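Local coordinates for GTP-binding protein REM 1 (PDB 2NZJ), which binds GDP as a member of the Ras family of small GTPases and probably cycles between GDP- and GTP-bound states in cell signalling, at residues S22-K27 and L54-T59; L45-E50 and Q166-R171; Y81-S86 and E94-L99; E98-L103 and V112-V117; R125-S130 and F145-A150. All coordinates share one frame; numbering follows the deposited sequence.

Contact 1: S22-K27 and L54-T59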
# COMPACT_ATOMS: atom_id res chain seq x y z
N SER A 22 -4.14 8.26 6.14
CA SER A 22 -4.38 9.16 7.27
C SER A 22 -3.89 8.58 8.58
O SER A 22 -3.39 9.30 9.44
CB SER A 22 -5.87 9.50 7.42
OG SER A 22 -6.42 10.00 6.21
N LEU A 23 -4.07 7.28 8.76
CA LEU A 23 -3.52 6.61 9.93
C LEU A 23 -1.99 6.66 9.88
O LEU A 23 -1.35 6.85 10.90
CB LEU A 23 -4.02 5.16 10.01
CG LEU A 23 -5.50 5.01 10.42
CD1 LEU A 23 -5.91 3.53 10.37
CD2 LEU A 23 -5.78 5.63 11.81
N PHE A 24 -1.42 6.50 8.70
CA PHE A 24 0.03 6.66 8.56
C PHE A 24 0.49 8.07 8.89
O PHE A 24 1.50 8.25 9.55
CB PHE A 24 0.54 6.27 7.18
CG PHE A 24 1.97 6.74 6.91
CD1 PHE A 24 3.06 6.05 7.40
CD2 PHE A 24 2.20 7.89 6.15
CE1 PHE A 24 4.33 6.46 7.14
CE2 PHE A 24 3.48 8.30 5.89
CZ PHE A 24 4.55 7.60 6.39
N ALA A 25 -0.25 9.07 8.45
CA ALA A 25 0.13 10.45 8.76
C ALA A 25 0.03 10.72 10.28
O ALA A 25 0.80 11.51 10.82
CB ALA A 25 -0.71 11.44 7.95
N GLY A 26 -0.88 10.03 10.97
CA GLY A 26 -1.09 10.25 12.41
C GLY A 26 -1.95 11.48 12.66
O GLY A 26 -2.45 12.08 11.70
N LYS A 27 -2.08 11.87 13.92
CA LYS A 27 -3.04 12.92 14.38
C LYS A 27 -2.98 14.27 13.65
O LYS A 27 -1.91 14.89 13.54
CB LYS A 27 -2.89 13.15 15.91
N LEU A 54 9.05 7.83 5.16
CA LEU A 54 8.28 7.47 4.00
C LEU A 54 7.43 8.67 3.63
O LEU A 54 6.88 9.34 4.51
CB LEU A 54 7.41 6.27 4.26
CG LEU A 54 8.10 4.97 4.68
CD1 LEU A 54 7.05 3.93 5.03
CD2 LEU A 54 9.04 4.45 3.58
N VAL A 55 7.34 8.93 2.34
CA VAL A 55 6.37 9.85 1.80
C VAL A 55 5.34 8.97 1.08
O VAL A 55 5.66 8.31 0.08
CB VAL A 55 7.02 10.87 0.84
CG1 VAL A 55 5.97 11.78 0.22
CG2 VAL A 55 8.10 11.69 1.60
N VAL A 56 4.11 8.95 1.61
CA VAL A 56 3.05 8.09 1.10
C VAL A 56 2.16 8.93 0.19
O VAL A 56 1.60 9.95 0.62
CB VAL A 56 2.24 7.44 2.26
CG1 VAL A 56 1.00 6.74 1.75
CG2 VAL A 56 3.12 6.42 3.03
N VAL A 57 2.07 8.52 -1.07
CA VAL A 57 1.30 9.22 -2.11
C VAL A 57 -0.08 8.55 -2.31
O VAL A 57 -0.16 7.31 -2.45
CB VAL A 57 2.07 9.26 -3.47
CG1 VAL A 57 1.26 9.96 -4.53
CG2 VAL A 57 3.42 9.97 -3.31
N ASP A 58 -1.13 9.36 -2.30
CA ASP A 58 -2.52 8.89 -2.38
C ASP A 58 -3.29 9.66 -3.44
O ASP A 58 -4.32 10.26 -3.16
CB ASP A 58 -3.19 9.06 -1.01
CG ASP A 58 -4.65 8.68 -1.04
OD1 ASP A 58 -4.99 7.72 -1.78
OD2 ASP A 58 -5.46 9.34 -0.31
N THR A 59 -2.81 9.60 -4.67
CA THR A 59 -3.38 10.41 -5.76
C THR A 59 -3.94 9.58 -6.90
O THR A 59 -4.35 10.12 -7.91
CB THR A 59 -2.30 11.38 -6.34
OG1 THR A 59 -1.21 10.63 -6.91
CG2 THR A 59 -1.76 12.33 -5.26

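Contact 2: L45-E50 and Q166-R171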
# COMPACT_ATOMS: atom_id res chain seq x y z
N LEU A 45 9.55 6.93 10.56
CA LEU A 45 9.23 5.79 11.41
C LEU A 45 10.49 5.17 11.97
O LEU A 45 11.50 5.04 11.27
CB LEU A 45 8.51 4.72 10.61
CG LEU A 45 7.13 5.06 10.13
CD1 LEU A 45 6.66 3.95 9.20
CD2 LEU A 45 6.20 5.27 11.31
N THR A 46 10.41 4.74 13.23
CA THR A 46 11.49 4.02 13.88
C THR A 46 11.20 2.52 13.80
O THR A 46 10.22 2.04 14.34
CB THR A 46 11.64 4.47 15.35
OG1 THR A 46 12.08 5.84 15.38
CG2 THR A 46 12.66 3.62 16.11
N VAL A 47 12.06 1.80 13.10
CA VAL A 47 11.87 0.36 12.88
C VAL A 47 13.21 -0.30 13.11
O VAL A 47 14.24 0.19 12.66
CB VAL A 47 11.39 0.09 11.47
CG1 VAL A 47 10.99 -1.37 11.33
CG2 VAL A 47 10.23 0.97 11.16
N ASP A 48 13.20 -1.41 13.85
CA ASP A 48 14.43 -2.13 14.24
C ASP A 48 15.52 -1.14 14.68
O ASP A 48 16.69 -1.21 14.26
CB ASP A 48 14.93 -3.01 13.09
CG ASP A 48 13.85 -3.99 12.59
OD1 ASP A 48 13.23 -4.69 13.42
OD2 ASP A 48 13.62 -4.06 11.37
N GLY A 49 15.13 -0.18 15.52
CA GLY A 49 16.05 0.79 16.12
C GLY A 49 16.61 1.87 15.21
O GLY A 49 17.51 2.59 15.61
N GLU A 50 16.04 2.00 14.01
CA GLU A 50 16.58 2.86 12.93
C GLU A 50 15.46 3.69 12.30
O GLU A 50 14.38 3.18 12.01
CB GLU A 50 17.24 1.96 11.87
CG GLU A 50 17.69 2.62 10.55
CD GLU A 50 18.19 1.61 9.48
OE1 GLU A 50 18.49 0.43 9.81
OE2 GLU A 50 18.29 2.00 8.29
N GLN A 166 11.21 -4.09 3.83
CA GLN A 166 11.40 -4.57 2.47
C GLN A 166 12.30 -3.63 1.66
O GLN A 166 13.14 -4.07 0.86
CB GLN A 166 10.07 -4.70 1.78
CG GLN A 166 9.16 -5.73 2.39
CD GLN A 166 9.78 -7.10 2.37
OE1 GLN A 166 10.36 -7.50 1.36
NE2 GLN A 166 9.70 -7.81 3.50
N LEU A 167 12.12 -2.32 1.86
CA LEU A 167 12.96 -1.33 1.19
C LEU A 167 14.43 -1.46 1.63
O LEU A 167 15.33 -1.26 0.83
CB LEU A 167 12.44 0.09 1.47
CG LEU A 167 11.16 0.50 0.73
CD1 LEU A 167 10.63 1.84 1.22
CD2 LEU A 167 11.38 0.52 -0.79
N ARG A 168 14.66 -1.77 2.90
CA ARG A 168 16.01 -1.93 3.44
C ARG A 168 16.69 -3.19 2.92
O ARG A 168 17.92 -3.25 2.87
CB ARG A 168 15.98 -1.97 4.96
CG ARG A 168 15.68 -0.65 5.62
CD ARG A 168 15.50 -0.83 7.12
NE ARG A 168 15.23 0.44 7.78
CZ ARG A 168 14.98 0.60 9.08
NH1 ARG A 168 14.98 -0.45 9.88
NH2 ARG A 168 14.75 1.80 9.57
N LEU A 169 15.92 -4.19 2.54
CA LEU A 169 16.49 -5.39 1.92
C LEU A 169 16.98 -5.10 0.49
O LEU A 169 17.91 -5.75 0.02
CB LEU A 169 15.49 -6.55 1.94
CG LEU A 169 15.23 -7.13 3.34
CD1 LEU A 169 14.00 -8.00 3.35
CD2 LEU A 169 16.45 -7.89 3.86
N ARG A 170 16.38 -4.12 -0.18
CA ARG A 170 16.90 -3.66 -1.47
C ARG A 170 18.35 -3.19 -1.29
O ARG A 170 19.26 -3.79 -1.86
CB ARG A 170 16.04 -2.53 -2.05
N ARG A 171 18.54 -2.15 -0.47
CA ARG A 171 19.85 -1.53 -0.20
C ARG A 171 20.96 -2.50 0.25
O ARG A 171 22.14 -2.30 -0.07
CB ARG A 171 19.69 -0.44 0.87

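Contact 3: Y81-S86 and E94-L99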
# COMPACT_ATOMS: atom_id res chain seq x y z
N TYR A 81 5.29 0.09 -3.94
CA TYR A 81 3.88 0.23 -4.27
C TYR A 81 3.03 -0.62 -3.35
O TYR A 81 3.35 -1.80 -3.15
CB TYR A 81 3.65 -0.16 -5.73
CG TYR A 81 4.25 0.82 -6.68
CD1 TYR A 81 5.53 0.65 -7.20
CD2 TYR A 81 3.53 1.95 -7.06
CE1 TYR A 81 6.06 1.57 -8.07
CE2 TYR A 81 4.06 2.87 -7.90
CZ TYR A 81 5.30 2.68 -8.42
OH TYR A 81 5.77 3.64 -9.27
N VAL A 82 1.98 -0.02 -2.80
CA VAL A 82 0.97 -0.72 -2.00
C VAL A 82 -0.34 -0.78 -2.78
O VAL A 82 -1.03 0.22 -2.93
CB VAL A 82 0.76 -0.06 -0.63
CG1 VAL A 82 -0.29 -0.77 0.18
CG2 VAL A 82 2.04 -0.06 0.11
N ILE A 83 -0.67 -1.96 -3.29
CA ILE A 83 -1.91 -2.21 -4.02
C ILE A 83 -2.96 -2.70 -3.04
O ILE A 83 -2.86 -3.81 -2.54
CB ILE A 83 -1.74 -3.31 -5.10
CG1 ILE A 83 -0.78 -2.88 -6.20
CG2 ILE A 83 -3.08 -3.69 -5.70
CD1 ILE A 83 -0.25 -4.04 -7.06
N VAL A 84 -3.97 -1.87 -2.79
CA VAL A 84 -5.00 -2.15 -1.79
C VAL A 84 -6.28 -2.61 -2.47
O VAL A 84 -6.67 -2.02 -3.46
CB VAL A 84 -5.32 -0.89 -1.00
CG1 VAL A 84 -6.45 -1.12 0.02
CG2 VAL A 84 -4.03 -0.35 -0.34
N TYR A 85 -6.91 -3.66 -1.95
CA TYR A 85 -8.30 -4.03 -2.31
C TYR A 85 -9.11 -4.23 -1.02
O TYR A 85 -8.55 -4.27 0.07
CB TYR A 85 -8.34 -5.26 -3.25
CG TYR A 85 -7.91 -6.53 -2.59
CD1 TYR A 85 -6.58 -6.87 -2.51
CD2 TYR A 85 -8.83 -7.37 -1.99
CE1 TYR A 85 -6.16 -8.00 -1.86
CE2 TYR A 85 -8.40 -8.53 -1.30
CZ TYR A 85 -7.06 -8.82 -1.25
OH TYR A 85 -6.62 -9.98 -0.63
N SER A 86 -10.43 -4.32 -1.16
CA SER A 86 -11.31 -4.66 -0.04
C SER A 86 -11.70 -6.12 -0.09
O SER A 86 -12.22 -6.59 -1.09
CB SER A 86 -12.57 -3.82 -0.07
OG SER A 86 -13.44 -4.23 0.96
N GLU A 94 -10.07 -8.09 -8.21
CA GLU A 94 -9.81 -8.35 -9.63
C GLU A 94 -8.96 -7.23 -10.24
O GLU A 94 -7.99 -7.48 -10.97
CB GLU A 94 -11.15 -8.52 -10.42
CG GLU A 94 -11.90 -9.85 -10.11
CD GLU A 94 -13.32 -9.99 -10.73
OE1 GLU A 94 -13.87 -9.01 -11.28
OE2 GLU A 94 -13.90 -11.11 -10.64
N SER A 95 -9.31 -6.00 -9.93
CA SER A 95 -8.59 -4.89 -10.50
C SER A 95 -7.23 -4.70 -9.82
O SER A 95 -6.36 -4.06 -10.38
CB SER A 95 -9.44 -3.63 -10.49
OG SER A 95 -9.66 -3.20 -9.19
N ALA A 96 -7.03 -5.29 -8.64
CA ALA A 96 -5.69 -5.41 -8.06
C ALA A 96 -4.78 -6.15 -9.04
O ALA A 96 -3.72 -5.65 -9.40
CB ALA A 96 -5.73 -6.15 -6.75
N SER A 97 -5.20 -7.33 -9.47
CA SER A 97 -4.42 -8.09 -10.47
C SER A 97 -4.06 -7.24 -11.70
O SER A 97 -2.92 -7.30 -12.19
CB SER A 97 -5.14 -9.39 -10.88
OG SER A 97 -5.61 -10.06 -9.69
N GLU A 98 -5.01 -6.44 -12.18
CA GLU A 98 -4.77 -5.58 -13.35
C GLU A 98 -3.67 -4.55 -13.07
O GLU A 98 -2.90 -4.21 -13.98
CB GLU A 98 -6.06 -4.87 -13.77
CG GLU A 98 -5.89 -3.74 -14.80
N LEU A 99 -3.60 -4.07 -11.83
CA LEU A 99 -2.61 -3.07 -11.46
C LEU A 99 -1.17 -3.60 -11.44
O LEU A 99 -0.25 -2.88 -11.79
CB LEU A 99 -2.97 -2.42 -10.12
CG LEU A 99 -4.21 -1.52 -10.18
CD1 LEU A 99 -4.78 -1.24 -8.78
CD2 LEU A 99 -3.88 -0.21 -10.88

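Contact 4: E98-L103 and V112-V117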
# COMPACT_ATOMS: atom_id res chain seq x y z
N GLU A 98 -5.01 -6.44 -12.18
CA GLU A 98 -4.77 -5.58 -13.35
C GLU A 98 -3.67 -4.55 -13.07
O GLU A 98 -2.90 -4.21 -13.98
CB GLU A 98 -6.06 -4.87 -13.77
CG GLU A 98 -5.89 -3.74 -14.80
N LEU A 99 -3.60 -4.07 -11.83
CA LEU A 99 -2.61 -3.07 -11.46
C LEU A 99 -1.17 -3.60 -11.44
O LEU A 99 -0.25 -2.88 -11.79
CB LEU A 99 -2.97 -2.42 -10.12
CG LEU A 99 -4.21 -1.52 -10.18
CD1 LEU A 99 -4.78 -1.24 -8.78
CD2 LEU A 99 -3.88 -0.21 -10.88
N ARG A 100 -0.97 -4.85 -11.06
CA ARG A 100 0.37 -5.44 -11.08
C ARG A 100 0.90 -5.52 -12.51
O ARG A 100 2.08 -5.26 -12.77
CB ARG A 100 0.34 -6.85 -10.48
CG ARG A 100 1.70 -7.54 -10.43
CD ARG A 100 2.55 -6.99 -9.30
NE ARG A 100 3.91 -7.53 -9.33
CZ ARG A 100 4.86 -7.16 -10.19
NH1 ARG A 100 4.63 -6.25 -11.13
NH2 ARG A 100 6.07 -7.72 -10.12
N ILE A 101 0.01 -5.87 -13.44
CA ILE A 101 0.38 -5.97 -14.82
C ILE A 101 0.72 -4.59 -15.34
O ILE A 101 1.65 -4.46 -16.13
CB ILE A 101 -0.75 -6.59 -15.67
CG1 ILE A 101 -0.92 -8.07 -15.28
CG2 ILE A 101 -0.46 -6.43 -17.19
CD1 ILE A 101 -1.69 -8.87 -16.31
N GLN A 102 -0.02 -3.56 -14.92
CA GLN A 102 0.32 -2.21 -15.35
C GLN A 102 1.74 -1.89 -14.88
O GLN A 102 2.58 -1.44 -15.67
CB GLN A 102 -0.68 -1.17 -14.82
CG GLN A 102 -1.86 -0.84 -15.76
CD GLN A 102 -2.89 0.08 -15.10
OE1 GLN A 102 -3.73 -0.36 -14.30
NE2 GLN A 102 -2.83 1.36 -15.43
N LEU A 103 2.01 -2.16 -13.59
CA LEU A 103 3.34 -1.94 -13.03
C LEU A 103 4.44 -2.69 -13.79
O LEU A 103 5.53 -2.16 -13.99
CB LEU A 103 3.37 -2.37 -11.57
CG LEU A 103 2.71 -1.42 -10.59
CD1 LEU A 103 2.53 -2.10 -9.24
CD2 LEU A 103 3.56 -0.17 -10.49
N VAL A 112 11.36 -3.66 -7.28
CA VAL A 112 10.70 -2.73 -6.35
C VAL A 112 9.70 -3.49 -5.48
O VAL A 112 8.93 -4.31 -6.01
CB VAL A 112 10.01 -1.56 -7.12
CG1 VAL A 112 9.15 -2.09 -8.29
CG2 VAL A 112 9.17 -0.69 -6.21
N PRO A 113 9.73 -3.27 -4.14
CA PRO A 113 8.77 -3.96 -3.25
C PRO A 113 7.35 -3.61 -3.63
O PRO A 113 7.06 -2.45 -3.86
CB PRO A 113 9.08 -3.39 -1.85
CG PRO A 113 10.43 -2.79 -1.96
CD PRO A 113 10.66 -2.40 -3.40
N ILE A 114 6.49 -4.63 -3.69
CA ILE A 114 5.06 -4.47 -3.91
C ILE A 114 4.34 -5.20 -2.78
O ILE A 114 4.61 -6.37 -2.53
CB ILE A 114 4.66 -5.04 -5.30
CG1 ILE A 114 5.56 -4.48 -6.39
CG2 ILE A 114 3.22 -4.71 -5.65
CD1 ILE A 114 5.04 -4.73 -7.81
N ILE A 115 3.45 -4.51 -2.08
CA ILE A 115 2.64 -5.11 -1.02
C ILE A 115 1.21 -5.17 -1.52
O ILE A 115 0.65 -4.15 -1.89
CB ILE A 115 2.66 -4.29 0.31
CG1 ILE A 115 4.07 -3.75 0.63
CG2 ILE A 115 2.13 -5.15 1.47
CD1 ILE A 115 5.02 -4.79 1.08
N LEU A 116 0.63 -6.36 -1.51
CA LEU A 116 -0.80 -6.55 -1.79
C LEU A 116 -1.54 -6.47 -0.43
O LEU A 116 -1.22 -7.20 0.51
CB LEU A 116 -1.05 -7.89 -2.50
CG LEU A 116 -2.46 -8.15 -3.03
CD1 LEU A 116 -2.82 -7.09 -4.06
CD2 LEU A 116 -2.67 -9.59 -3.62
N VAL A 117 -2.48 -5.54 -0.30
CA VAL A 117 -3.16 -5.33 0.96
C VAL A 117 -4.64 -5.62 0.83
O VAL A 117 -5.33 -5.02 -0.01
CB VAL A 117 -3.02 -3.87 1.48
CG1 VAL A 117 -3.89 -3.65 2.70
CG2 VAL A 117 -1.61 -3.56 1.80

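Contact 5: R125-S130 and F145-A150. With GDP (guanosine-5'-diphosphate), chain G.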
# COMPACT_ATOMS: atom_id res chain seq x y z
N ARG A 125 -17.74 -10.99 8.01
CA ARG A 125 -18.99 -11.65 7.54
C ARG A 125 -19.38 -11.33 6.07
O ARG A 125 -20.19 -12.06 5.50
CB ARG A 125 -20.16 -11.30 8.47
N CYS A 126 -18.83 -10.25 5.49
CA CYS A 126 -19.10 -9.83 4.11
C CYS A 126 -18.04 -10.32 3.15
O CYS A 126 -18.11 -10.07 1.96
CB CYS A 126 -19.04 -8.30 3.98
SG CYS A 126 -20.06 -7.38 5.05
N ARG A 127 -17.00 -10.88 3.73
CA ARG A 127 -15.91 -11.51 3.02
C ARG A 127 -16.36 -12.08 1.70
O ARG A 127 -17.22 -12.95 1.66
CB ARG A 127 -15.38 -12.63 3.92
CG ARG A 127 -14.07 -13.21 3.53
CD ARG A 127 -13.05 -13.06 4.67
NE ARG A 127 -11.76 -12.97 4.04
CZ ARG A 127 -10.66 -12.46 4.58
NH1 ARG A 127 -9.58 -12.45 3.83
NH2 ARG A 127 -10.64 -12.00 5.82
N GLU A 128 -15.82 -11.53 0.61
CA GLU A 128 -16.01 -12.08 -0.73
C GLU A 128 -14.70 -12.67 -1.24
O GLU A 128 -14.70 -13.50 -2.14
CB GLU A 128 -16.49 -11.01 -1.73
CG GLU A 128 -17.76 -10.26 -1.33
CD GLU A 128 -18.44 -9.50 -2.49
OE1 GLU A 128 -17.74 -9.12 -3.47
OE2 GLU A 128 -19.68 -9.30 -2.41
N VAL A 129 -13.58 -12.25 -0.66
CA VAL A 129 -12.28 -12.73 -1.09
C VAL A 129 -11.63 -13.44 0.07
O VAL A 129 -11.42 -12.85 1.13
CB VAL A 129 -11.39 -11.57 -1.52
CG1 VAL A 129 -10.08 -12.11 -2.01
CG2 VAL A 129 -12.08 -10.75 -2.61
N SER A 130 -11.32 -14.71 -0.13
CA SER A 130 -10.76 -15.51 0.95
C SER A 130 -9.33 -15.11 1.25
O SER A 130 -8.67 -14.49 0.42
CB SER A 130 -10.78 -16.99 0.57
OG SER A 130 -9.74 -17.26 -0.34
N PHE A 145 2.18 -9.85 1.32
CA PHE A 145 0.73 -9.84 1.56
C PHE A 145 0.35 -9.61 3.02
O PHE A 145 0.89 -10.23 3.91
CB PHE A 145 0.10 -11.16 1.10
CG PHE A 145 -1.37 -11.29 1.42
CD1 PHE A 145 -2.32 -10.58 0.69
CD2 PHE A 145 -1.81 -12.11 2.45
CE1 PHE A 145 -3.66 -10.70 0.97
CE2 PHE A 145 -3.14 -12.23 2.74
CZ PHE A 145 -4.08 -11.53 1.99
N ILE A 146 -0.62 -8.74 3.25
CA ILE A 146 -1.14 -8.55 4.58
C ILE A 146 -2.60 -8.12 4.48
O ILE A 146 -3.02 -7.55 3.48
CB ILE A 146 -0.31 -7.50 5.30
CG1 ILE A 146 -0.62 -7.51 6.80
CG2 ILE A 146 -0.52 -6.10 4.65
CD1 ILE A 146 0.45 -6.84 7.64
N GLU A 147 -3.37 -8.43 5.51
CA GLU A 147 -4.74 -7.93 5.66
C GLU A 147 -4.79 -6.92 6.80
O GLU A 147 -4.21 -7.14 7.88
CB GLU A 147 -5.69 -9.08 5.95
CG GLU A 147 -5.78 -10.01 4.77
CD GLU A 147 -6.88 -11.04 4.89
OE1 GLU A 147 -7.13 -11.56 6.00
OE2 GLU A 147 -7.46 -11.34 3.85
N THR A 148 -5.48 -5.81 6.53
CA THR A 148 -5.58 -4.74 7.49
C THR A 148 -7.03 -4.35 7.70
O THR A 148 -7.93 -4.81 6.97
CB THR A 148 -4.81 -3.51 7.00
OG1 THR A 148 -5.44 -2.96 5.83
CG2 THR A 148 -3.37 -3.89 6.68
N SER A 149 -7.24 -3.52 8.72
CA SER A 149 -8.48 -2.77 8.89
C SER A 149 -8.12 -1.37 9.40
O SER A 149 -7.51 -1.23 10.45
CB SER A 149 -9.44 -3.47 9.86
OG SER A 149 -10.53 -2.62 10.21
N ALA A 150 -8.51 -0.35 8.65
CA ALA A 150 -8.29 1.02 9.07
C ALA A 150 -9.24 1.43 10.20
O ALA A 150 -8.90 2.28 11.03
CB ALA A 150 -8.44 1.97 7.89
PB GDP G . -10.29 5.28 -0.90
O1B GDP G . -9.60 4.01 -1.36
O2B GDP G . -9.34 6.36 -0.49
O3B GDP G . -11.13 5.74 -2.08
O3A GDP G . -11.20 4.80 0.30
PA GDP G . -11.46 5.73 1.56
O1A GDP G . -11.90 7.09 1.08
O2A GDP G . -10.27 5.81 2.47
O5' GDP G . -12.60 4.90 2.32
C5' GDP G . -13.80 4.50 1.66
C4' GDP G . -14.84 4.14 2.73
O4' GDP G . -14.53 2.84 3.32
C3' GDP G . -14.87 5.16 3.89
O3' GDP G . -16.21 5.48 4.30
C2' GDP G . -14.15 4.44 5.02
O2' GDP G . -14.64 4.80 6.31
C1' GDP G . -14.36 2.96 4.73
N9 GDP G . -13.20 2.15 5.14
C8 GDP G . -11.89 2.35 4.85
N7 GDP G . -11.11 1.37 5.39
C5 GDP G . -11.94 0.54 6.02
C6 GDP G . -11.79 -0.67 6.82
O6 GDP G . -10.64 -1.13 7.00
N1 GDP G . -12.91 -1.24 7.31
C2 GDP G . -14.14 -0.72 7.12
N2 GDP G . -15.25 -1.30 7.63
N3 GDP G . -14.33 0.41 6.41
C4 GDP G . -13.29 1.06 5.86

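Contact 1: S22-K27 and L54-T59
F24 packs against V56 and L54, and its ring supplies every contact that the segment 22-27 makes with 54-59. The CH-pi interaction is the tightest part. V56 CG2 lies 3.7 Å from the centroid of the F24 ring and 22° off the ring normal, so the methyl sits over the face but is displaced toward the rim on the CD2-CE2 side; the V56 CG2 to F24 CE2 distance of 3.4 Å shows the same offset. The two side chains come from opposite directions, the ring reaching out from the helix and the methyl from the strand.

Van der Waals contact at the far end of the ring is with L54, whose side chain crosses that of F24 at about a right angle. F24 CZ is 3.8 Å from L54 CB and 3.5 Å from L54 O, which lies at the ring edge, in its plane. The ring can extend this far because F24 CG is anti to the backbone N (chi1 166°), which sends it from the helix toward the strand.

Farther out, F160 of helix 156-171 meets the F24 ring, and V56 also touches F160. All three contacting residues are buried. This is helix-on-sheet packing in the Ras-type alpha/beta fold, joining helix 17-25, which follows the phosphate-binding loop, to strand 50-57.

Contact 2: L45-E50 and Q166-R171
R168 brings its guanidinium edge to two backbone carbonyls of the opposite segment and is stacked by the carboxylate of E50. R168 NH1 donates to V47 O at 2.9 Å with a nearly straight N-H...O angle of 169°, and R168 NH2 donates to E50 O at 2.8 Å, more bent. Both oxygens lie in the guanidinium plane, yet both donors stand well above the respective carbonyl planes. The E50 side chain covers one guanidinium face: its carboxylate plane is nearly parallel to that group, 10° apart, and E50 CD is 3.4 Å from R168 CZ. E50 OE2 to R168 NE, at 3.5 Å, is a salt bridge of charges alone, since no N-H points at the oxygen.

The two carbonyls belong to a type I' beta turn from V47 to E50, which links antiparallel strands 40-47 and 50-57 as a hairpin. Each also accepts the other residue's backbone N-H, from the face opposite to the arginine. A leucine in place of R168 would probably leave E50 without its stacked charge and the two turn carbonyls without the donors that link them to helix 156-171.

The arginine spans the distance because its chain is extended from CG to NE (chi3 179°). In the next shell, T52 OG1 is hydrogen-bonded to R168 NH2, while D48 turns its carboxylate to R165, with which it forms a salt bridge.

Contact 3: Y81-S86 and E94-L99
A96 CB is the small bump on the helix that lets the strand come close: it meets I83 CG2 at 3.8 Å, and the same two residues have the nearest CA atoms of the segments, 6.4 Å apart. In I83 a chi1 of -66° puts CG1 beside the backbone N and leaves the CG2 branch to face the helix. CG2 faces the shallow hollow between A96 CB and L99 CD1, the latter 4.3 Å from I83 CG2. Both helix residues point toward the strand and lie three positions apart, about one helical turn.

Y85, two residues beyond I83 on the same strand face, approaches A96 from a second direction, roughly at right angles to I83. Its CD1 is 4.4 Å from A96 CB, a looser approach that comes obliquely to the ring. F93, earlier on the same helix, meets the Y85 ring, and L103 touches I83 from the next turn.

The segment axes approach to 8.3 Å and run nearly antiparallel, at 164°. All four touching residues are buried. Such antiparallel packing of a helix on the strand preceding it is typical of the beta-alpha-beta crossover, here joining strand 80-86 to its parallel neighbour 114-119 through helix 90-105.

Contact 4: E98-L103 and V112-V117
I114 meets R100 and L103 where helix 90-105 packs on strand 114-119, the second half of a beta-alpha-beta crossover in this Ras-type fold. Along the segment 112-117, V112 and P113 lead into the strand without touching the helix segment; P113 is instead covered by L167 of helix 156-171. I114, the first strand residue, carries the whole contact. Its CG1 is anti to the carbonyl carbon (chi1 -51°), and the chain continues extended so that CD1 reaches the side chains on the near face of the helix.

There CD1 has two partners of different character. L103 reaches toward it tip to tip, with L103 CD1 at 3.9 Å from I114 CD1. R100 crosses obliquely and lays its guanidinium over the methyl, which lies 3.3 Å from the plane, beneath its centre. The bend at chi2 (76°) folds the arginine back over the isoleucine, and a weak hydrogen bond from R100 NE to F141 O gives the group a polar partner. A serine at R100 is likely to uncover that side of I114 CD1 and leave F141 O without this donor.

Beyond I114, the residues I115, L116 and V117 continue the strand: I115 and V117 pack on L159 of helix 156-171, and L116 touches I83. The closest approach across the contact is made by I114 CD1, 3.4 Å from both R100 NE and R100 CZ.

Contact 5: R125-S130 and F145-A150
R127 reaches E147 only with the end of its side chain. From CB the chain sets off opposite the backbone N (chi1 -167°), then bends at chi2, and CG and CD carry it round to its own segment. NE donates to V129 O at 2.9 Å, with an N-H...O angle of 145°, while NH1 adds a weak, longer bond to the same oxygen; together they hold the guanidinium by the loop backbone. NH1 also forms the salt bridge with E147 OE2, although the modelled separation of 2.4 Å is too short to be trusted in detail. NH2 lies 3.5 Å from E147 OE1. The two flat groups are turned 40° against each other, with the carboxylate at the guanidinium edge.

Past E147 the chain runs to the guanine pocket, where A150 N donates to GDP O6 at 2.8 Å. The pairing probably links the loop before helix 131-141 to edge strand 144-147, with I87 beside both residues and V131 of that helix against E147.

How the contacts relate
All five contacts reach the same six-stranded sheet. Contacts 3 and 4 are closest, their centres 7 Å apart: they share E98 and L99, and their neighbouring strands probably pair through Y85 N to V117 O, at 2.8 Å. Contact 4 joins contact 5 in the same way, L116 O lying 3.2 Å from I146 N. Toward the other edge, contacts 1 and 2 meet at L54 CD2 and L167 CD1, 3.9 Å apart, and L167 also packs on P113 of contact 4. Contact 5 alone holds pocket residues, S149 and A150, whereas the V56 side chain of contact 1 lies about 11 Å from GDP and that of Y85 in contact 3 about 10 Å.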